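Local coordinates for protein coproheme decarboxylase (PDB 1VDH) that catalyses the hydrogen peroxide-dependent decarboxylation of Fe-coproporphyrin III to heme b, the last step of coproporphyrin-dependent heme biosynthesis, at residues Ala40-Trp51 with Ala89-Phe98. Sequence-based numbering, arbitrary orientation.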
ATOM      1  N   ALA A  40      -0.654  35.794  -2.188  1.00 14.28           N
ATOM      2  CA  ALA A  40      -1.035  34.548  -1.528  1.00 12.86           C
ATOM      3  C   ALA A  40      -0.735  34.657  -0.039  1.00 12.54           C
ATOM      4  O   ALA A  40      -1.527  34.225   0.796  1.00 12.89           O
ATOM      5  CB  ALA A  40      -0.279  33.377  -2.138  1.00 11.58           C
ATOM      6  N   TRP A  41       0.404  35.264   0.280  1.00 13.06           N
ATOM      7  CA  TRP A  41       0.831  35.460   1.659  1.00 13.44           C
ATOM      8  C   TRP A  41      -0.151  36.333   2.436  1.00 14.89           C
ATOM      9  O   TRP A  41      -0.549  35.990   3.551  1.00 14.11           O
ATOM     10  CB  TRP A  41       2.227  36.089   1.686  1.00 13.48           C
ATOM     11  CG  TRP A  41       2.712  36.459   3.056  1.00 15.23           C
ATOM     12  CD1 TRP A  41       3.159  37.683   3.464  1.00 16.04           C
ATOM     13  CD2 TRP A  41       2.801  35.597   4.198  1.00 15.77           C
ATOM     14  NE1 TRP A  41       3.521  37.637   4.789  1.00 17.56           N
ATOM     15  CE2 TRP A  41       3.312  36.368   5.264  1.00 15.32           C
ATOM     16  CE3 TRP A  41       2.497  34.247   4.425  1.00 15.39           C
ATOM     17  CZ2 TRP A  41       3.526  35.838   6.540  1.00 16.73           C
ATOM     18  CZ3 TRP A  41       2.709  33.719   5.695  1.00 16.74           C
ATOM     19  CH2 TRP A  41       3.220  34.516   6.736  1.00 17.44           C
ATOM     20  N   GLU A  42      -0.541  37.463   1.845  1.00 15.85           N
ATOM     21  CA  GLU A  42      -1.477  38.380   2.493  1.00 16.15           C
ATOM     22  C   GLU A  42      -2.807  37.701   2.782  1.00 14.57           C
ATOM     23  O   GLU A  42      -3.369  37.856   3.867  1.00 13.41           O
ATOM     24  CB  GLU A  42      -1.695  39.634   1.638  1.00 19.19           C
ATOM     25  CG  GLU A  42      -0.471  40.543   1.531  1.00 23.78           C
ATOM     26  CD  GLU A  42       0.020  41.047   2.883  1.00 26.44           C
ATOM     27  OE1 GLU A  42       1.252  41.151   3.066  1.00 28.45           O
ATOM     28  OE2 GLU A  42      -0.819  41.340   3.764  1.00 28.90           O
ATOM     29  N   GLU A  43      -3.303  36.941   1.812  1.00 13.71           N
ATOM     30  CA  GLU A  43      -4.560  36.225   1.979  1.00 12.78           C
ATOM     31  C   GLU A  43      -4.437  35.154   3.068  1.00 12.67           C
ATOM     32  O   GLU A  43      -5.369  34.940   3.837  1.00 11.82           O
ATOM     33  CB  GLU A  43      -4.983  35.575   0.664  1.00 14.80           C
ATOM     34  CG  GLU A  43      -6.310  34.832   0.748  1.00 15.75           C
ATOM     35  CD  GLU A  43      -6.632  34.060  -0.514  1.00 18.54           C
ATOM     36  OE1 GLU A  43      -7.807  34.073  -0.933  1.00 19.97           O
ATOM     37  OE2 GLU A  43      -5.715  33.435  -1.086  1.00 17.06           O
ATOM     38  N   LEU A  44      -3.292  34.474   3.118  1.00 12.66           N
ATOM     39  CA  LEU A  44      -3.073  33.434   4.129  1.00 13.35           C
ATOM     40  C   LEU A  44      -3.088  34.042   5.530  1.00 13.71           C
ATOM     41  O   LEU A  44      -3.697  33.484   6.445  1.00 14.66           O
ATOM     42  CB  LEU A  44      -1.751  32.700   3.883  1.00 12.86           C
ATOM     43  CG  LEU A  44      -1.431  31.549   4.846  1.00 11.82           C
ATOM     44  CD1 LEU A  44      -2.530  30.486   4.786  1.00 12.20           C
ATOM     45  CD2 LEU A  44      -0.085  30.946   4.490  1.00 10.61           C
ATOM     46  N   LYS A  45      -2.440  35.196   5.688  1.00 15.32           N
ATOM     47  CA  LYS A  45      -2.406  35.882   6.978  1.00 16.70           C
ATOM     48  C   LYS A  45      -3.820  36.222   7.434  1.00 16.04           C
ATOM     49  O   LYS A  45      -4.142  36.103   8.614  1.00 16.53           O
ATOM     50  CB  LYS A  45      -1.566  37.162   6.906  1.00 20.10           C
ATOM     51  CG  LYS A  45      -0.064  36.924   6.886  1.00 22.35           C
ATOM     52  CD  LYS A  45       0.709  38.211   7.158  1.00 24.39           C
ATOM     53  CE  LYS A  45       0.458  39.262   6.089  1.00 25.60           C
ATOM     54  NZ  LYS A  45       1.248  40.505   6.336  1.00 25.89           N
ATOM     55  N   GLY A  46      -4.660  36.638   6.488  1.00 15.11           N
ATOM     56  CA  GLY A  46      -6.039  36.968   6.808  1.00 14.01           C
ATOM     57  C   GLY A  46      -6.774  35.759   7.366  1.00 14.15           C
ATOM     58  O   GLY A  46      -7.531  35.872   8.328  1.00 13.65           O
ATOM     59  N   LEU A  47      -6.545  34.595   6.761  1.00 13.83           N
ATOM     60  CA  LEU A  47      -7.179  33.361   7.218  1.00 13.66           C
ATOM     61  C   LEU A  47      -6.690  32.975   8.620  1.00 13.70           C
ATOM     62  O   LEU A  47      -7.497  32.682   9.507  1.00 12.92           O
ATOM     63  CB  LEU A  47      -6.900  32.222   6.231  1.00 14.31           C
ATOM     64  CG  LEU A  47      -7.430  30.839   6.620  1.00 16.14           C
ATOM     65  CD1 LEU A  47      -8.939  30.886   6.871  1.00 15.18           C
ATOM     66  CD2 LEU A  47      -7.089  29.843   5.529  1.00 17.31           C
ATOM     67  N   VAL A  48      -5.371  32.982   8.805  1.00 14.32           N
ATOM     68  CA  VAL A  48      -4.751  32.638  10.086  1.00 15.07           C
ATOM     69  C   VAL A  48      -5.180  33.621  11.177  1.00 16.15           C
ATOM     70  O   VAL A  48      -5.276  33.260  12.350  1.00 16.58           O
ATOM     71  CB  VAL A  48      -3.209  32.606   9.967  1.00 17.08           C
ATOM     72  CG1 VAL A  48      -2.565  32.335  11.328  1.00 18.11           C
ATOM     73  CG2 VAL A  48      -2.789  31.527   8.974  1.00 17.56           C
ATOM     74  N   ARG A  49      -5.452  34.860  10.777  1.00 18.43           N
ATOM     75  CA  ARG A  49      -5.900  35.890  11.707  1.00 18.62           C
ATOM     76  C   ARG A  49      -7.272  35.500  12.260  1.00 16.35           C
ATOM     77  O   ARG A  49      -7.545  35.689  13.443  1.00 15.90           O
ATOM     78  CB  ARG A  49      -5.962  37.249  11.002  1.00 22.61           C
ATOM     79  CG  ARG A  49      -6.361  38.409  11.898  1.00 27.63           C
ATOM     80  CD  ARG A  49      -6.049  39.746  11.234  1.00 32.70           C
ATOM     81  NE  ARG A  49      -6.804  39.951   9.999  1.00 35.52           N
ATOM     82  CZ  ARG A  49      -6.265  40.297   8.831  1.00 37.36           C
ATOM     83  NH1 ARG A  49      -7.043  40.463   7.768  1.00 37.20           N
ATOM     84  NH2 ARG A  49      -4.950  40.457   8.715  1.00 37.03           N
ATOM     85  N   GLU A  50      -8.119  34.929  11.403  1.00 15.37           N
ATOM     86  CA  GLU A  50      -9.449  34.486  11.815  1.00 14.32           C
ATOM     87  C   GLU A  50      -9.330  33.398  12.882  1.00 13.37           C
ATOM     88  O   GLU A  50     -10.058  33.407  13.874  1.00 12.02           O
ATOM     89  CB  GLU A  50     -10.239  33.950  10.613  1.00 17.22           C
ATOM     90  CG  GLU A  50     -10.602  35.018   9.582  1.00 20.66           C
ATOM     91  CD  GLU A  50     -11.318  34.463   8.358  1.00 22.71           C
ATOM     92  OE1 GLU A  50     -11.238  35.109   7.296  1.00 25.36           O
ATOM     93  OE2 GLU A  50     -11.959  33.392   8.448  1.00 25.10           O
ATOM     94  N   TRP A  51      -8.403  32.465  12.673  1.00 12.73           N
ATOM     95  CA  TRP A  51      -8.182  31.378  13.625  1.00 12.15           C
ATOM     96  C   TRP A  51      -7.665  31.965  14.943  1.00 13.68           C
ATOM     97  O   TRP A  51      -8.070  31.547  16.028  1.00 14.00           O
ATOM     98  CB  TRP A  51      -7.164  30.377  13.057  1.00 11.35           C
ATOM     99  CG  TRP A  51      -7.590  29.710  11.770  1.00 10.21           C
ATOM    100  CD1 TRP A  51      -8.834  29.739  11.194  1.00 11.50           C
ATOM    101  CD2 TRP A  51      -6.776  28.891  10.920  1.00 10.45           C
ATOM    102  NE1 TRP A  51      -8.842  28.985  10.044  1.00  9.32           N
ATOM    103  CE2 TRP A  51      -7.593  28.453   9.852  1.00 10.82           C
ATOM    104  CE3 TRP A  51      -5.435  28.483  10.957  1.00 10.66           C
ATOM    105  CZ2 TRP A  51      -7.112  27.626   8.829  1.00 11.50           C
ATOM    106  CZ3 TRP A  51      -4.955  27.659   9.938  1.00  9.84           C
ATOM    107  CH2 TRP A  51      -5.794  27.241   8.890  1.00 10.73           C
ATOM    108  N   ALA A  89     -12.720  25.710   8.179  1.00 15.72           N
ATOM    109  CA  ALA A  89     -11.301  26.069   8.194  1.00 16.23           C
ATOM    110  C   ALA A  89     -10.547  25.317   7.100  1.00 16.51           C
ATOM    111  O   ALA A  89      -9.683  25.873   6.415  1.00 15.85           O
ATOM    112  CB  ALA A  89     -10.693  25.763   9.567  1.00 15.20           C
ATOM    113  N   GLU A  90     -10.916  24.051   6.934  1.00 14.95           N
ATOM    114  CA  GLU A  90     -10.328  23.164   5.948  1.00 15.02           C
ATOM    115  C   GLU A  90     -10.639  23.616   4.518  1.00 14.19           C
ATOM    116  O   GLU A  90      -9.756  23.634   3.656  1.00 12.18           O
ATOM    117  CB  GLU A  90     -10.861  21.755   6.197  1.00 15.26           C
ATOM    118  CG  GLU A  90     -10.442  20.716   5.203  1.00 16.33           C
ATOM    119  CD  GLU A  90     -11.003  19.358   5.550  1.00 14.05           C
ATOM    120  OE1 GLU A  90     -10.202  18.458   5.855  1.00 14.04           O
ATOM    121  OE2 GLU A  90     -12.243  19.198   5.538  1.00 14.90           O
ATOM    122  N   ALA A  91     -11.896  23.977   4.272  1.00 13.46           N
ATOM    123  CA  ALA A  91     -12.317  24.432   2.951  1.00 13.20           C
ATOM    124  C   ALA A  91     -11.681  25.786   2.628  1.00 12.52           C
ATOM    125  O   ALA A  91     -11.219  26.007   1.513  1.00 11.99           O
ATOM    126  CB  ALA A  91     -13.836  24.524   2.882  1.00 11.77           C
ATOM    127  N   ARG A  92     -11.647  26.676   3.616  1.00 13.28           N
ATOM    128  CA  ARG A  92     -11.058  28.003   3.443  1.00 14.49           C
ATOM    129  C   ARG A  92      -9.584  27.917   3.053  1.00 13.43           C
ATOM    130  O   ARG A  92      -9.121  28.654   2.182  1.00 10.15           O
ATOM    131  CB  ARG A  92     -11.213  28.831   4.719  1.00 16.90           C
ATOM    132  CG  ARG A  92     -12.613  29.388   4.945  1.00 20.87           C
ATOM    133  CD  ARG A  92     -12.978  30.429   3.893  1.00 25.42           C
ATOM    134  NE  ARG A  92     -12.069  31.578   3.902  1.00 28.98           N
ATOM    135  CZ  ARG A  92     -12.099  32.556   4.805  1.00 30.52           C
ATOM    136  NH1 ARG A  92     -12.993  32.537   5.785  1.00 33.73           N
ATOM    137  NH2 ARG A  92     -11.237  33.561   4.725  1.00 31.29           N
ATOM    138  N   LEU A  93      -8.846  27.015   3.699  1.00 12.89           N
ATOM    139  CA  LEU A  93      -7.431  26.844   3.384  1.00 12.27           C
ATOM    140  C   LEU A  93      -7.279  26.296   1.969  1.00 11.63           C
ATOM    141  O   LEU A  93      -6.477  26.797   1.180  1.00 10.96           O
ATOM    142  CB  LEU A  93      -6.761  25.896   4.387  1.00 11.09           C
ATOM    143  CG  LEU A  93      -5.273  25.587   4.175  1.00 11.21           C
ATOM    144  CD1 LEU A  93      -4.443  26.873   4.154  1.00 10.94           C
ATOM    145  CD2 LEU A  93      -4.792  24.648   5.265  1.00  8.54           C
ATOM    146  N   SER A  94      -8.083  25.289   1.640  1.00 11.51           N
ATOM    147  CA  SER A  94      -8.024  24.670   0.323  1.00 12.61           C
ATOM    148  C   SER A  94      -8.358  25.602  -0.838  1.00 11.57           C
ATOM    149  O   SER A  94      -7.835  25.426  -1.937  1.00  9.82           O
ATOM    150  CB  SER A  94      -8.899  23.417   0.278  1.00 13.01           C
ATOM    151  OG  SER A  94      -8.254  22.335   0.935  1.00 14.33           O
ATOM    152  N   ARG A  95      -9.216  26.592  -0.605  1.00 12.14           N
ATOM    153  CA  ARG A  95      -9.559  27.520  -1.681  1.00 14.22           C
ATOM    154  C   ARG A  95      -8.630  28.732  -1.765  1.00 12.97           C
ATOM    155  O   ARG A  95      -8.720  29.523  -2.705  1.00 10.37           O
ATOM    156  CB  ARG A  95     -11.025  27.963  -1.606  1.00 19.56           C
ATOM    157  CG  ARG A  95     -11.414  28.740  -0.377  1.00 26.66           C
ATOM    158  CD  ARG A  95     -12.814  29.335  -0.531  1.00 32.24           C
ATOM    159  NE  ARG A  95     -13.836  28.319  -0.778  1.00 36.72           N
ATOM    160  CZ  ARG A  95     -14.732  27.910   0.120  1.00 39.02           C
ATOM    161  NH1 ARG A  95     -14.744  28.425   1.345  1.00 37.74           N
ATOM    162  NH2 ARG A  95     -15.622  26.981  -0.211  1.00 40.05           N
ATOM    163  N   SER A  96      -7.717  28.860  -0.804  1.00 10.92           N
ATOM    164  CA  SER A  96      -6.777  29.981  -0.800  1.00 10.51           C
ATOM    165  C   SER A  96      -5.784  29.861  -1.956  1.00 10.79           C
ATOM    166  O   SER A  96      -5.512  28.759  -2.441  1.00 10.86           O
ATOM    167  CB  SER A  96      -6.013  30.040   0.529  1.00 10.25           C
ATOM    168  OG  SER A  96      -5.058  28.992   0.622  1.00 11.02           O
ATOM    169  N   ALA A  97      -5.240  30.995  -2.394  1.00 10.76           N
ATOM    170  CA  ALA A  97      -4.261  31.010  -3.476  1.00 10.48           C
ATOM    171  C   ALA A  97      -3.010  30.233  -3.065  1.00 11.14           C
ATOM    172  O   ALA A  97      -2.381  29.566  -3.890  1.00 11.07           O
ATOM    173  CB  ALA A  97      -3.895  32.446  -3.838  1.00 11.45           C
ATOM    174  N   PHE A  98      -2.672  30.293  -1.779  1.00 10.57           N
ATOM    175  CA  PHE A  98      -1.501  29.585  -1.270  1.00 10.70           C
ATOM    176  C   PHE A  98      -1.637  28.072  -1.470  1.00 11.30           C
ATOM    177  O   PHE A  98      -0.662  27.398  -1.804  1.00  9.82           O
ATOM    178  CB  PHE A  98      -1.268  29.904   0.212  1.00 10.14           C
ATOM    179  CG  PHE A  98      -0.057  29.220   0.793  1.00 12.94           C
ATOM    180  CD1 PHE A  98       1.211  29.457   0.265  1.00 11.82           C
ATOM    181  CD2 PHE A  98      -0.186  28.317   1.843  1.00 10.64           C
ATOM    182  CE1 PHE A  98       2.334  28.800   0.772  1.00 13.23           C
ATOM    183  CE2 PHE A  98       0.933  27.655   2.359  1.00 12.98           C
ATOM    184  CZ  PHE A  98       2.194  27.896   1.819  1.00 11.07           C
TER
HETATM  185  O   HOH W   1      -3.602  32.418   0.204  1.00 11.52           O
HETATM  186  O   HOH W   2      -8.660  32.417  -3.101  1.00 38.68           O
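Two helices on the outside of a ferredoxin-like domain, 34-56 and 83-95, meet here; the axes of 40-51 and 89-95 run antiparallel and come within 10.7 Å, and Glu43 ties the first to the turn that ends the second. With CG anti to the backbone N (chi1 -179°) and the chain extended, its OE2 reaches Ala97 N at 2.8 Å on the syn side, somewhat tilted out of the carboxylate plane, in a nearly straight bond (170°). One water links the same OE2 with Ala40 O and Phe98 N; another joins Glu43 OE1 to Arg95 O, so both carboxylate oxygens hold the turn. One residue on, Leu44 forks: CD2 lies over a face of the Phe98 ring, 4.1 Å from its centroid, a CH-pi contact, while CD1 meets Leu93 CD1. Leu47 parts its methyls between Arg92 and Leu93: CD2 against Leu93 CA at 3.7 Å, CD1 over the centre of the Arg92 guanidinium. Arg92, bent at chi2 and chi3, turns that group to Glu50 in a two-pronged salt bridge: NH2 to OE1 at 3.0 Å, and a weak NH1 to OE2 bond, the planes 50° apart. Leu93 and Phe98 also touch strand 74-80, as befits the helical layer of the chlorite dismutase family's dimeric alpha-beta barrel fold.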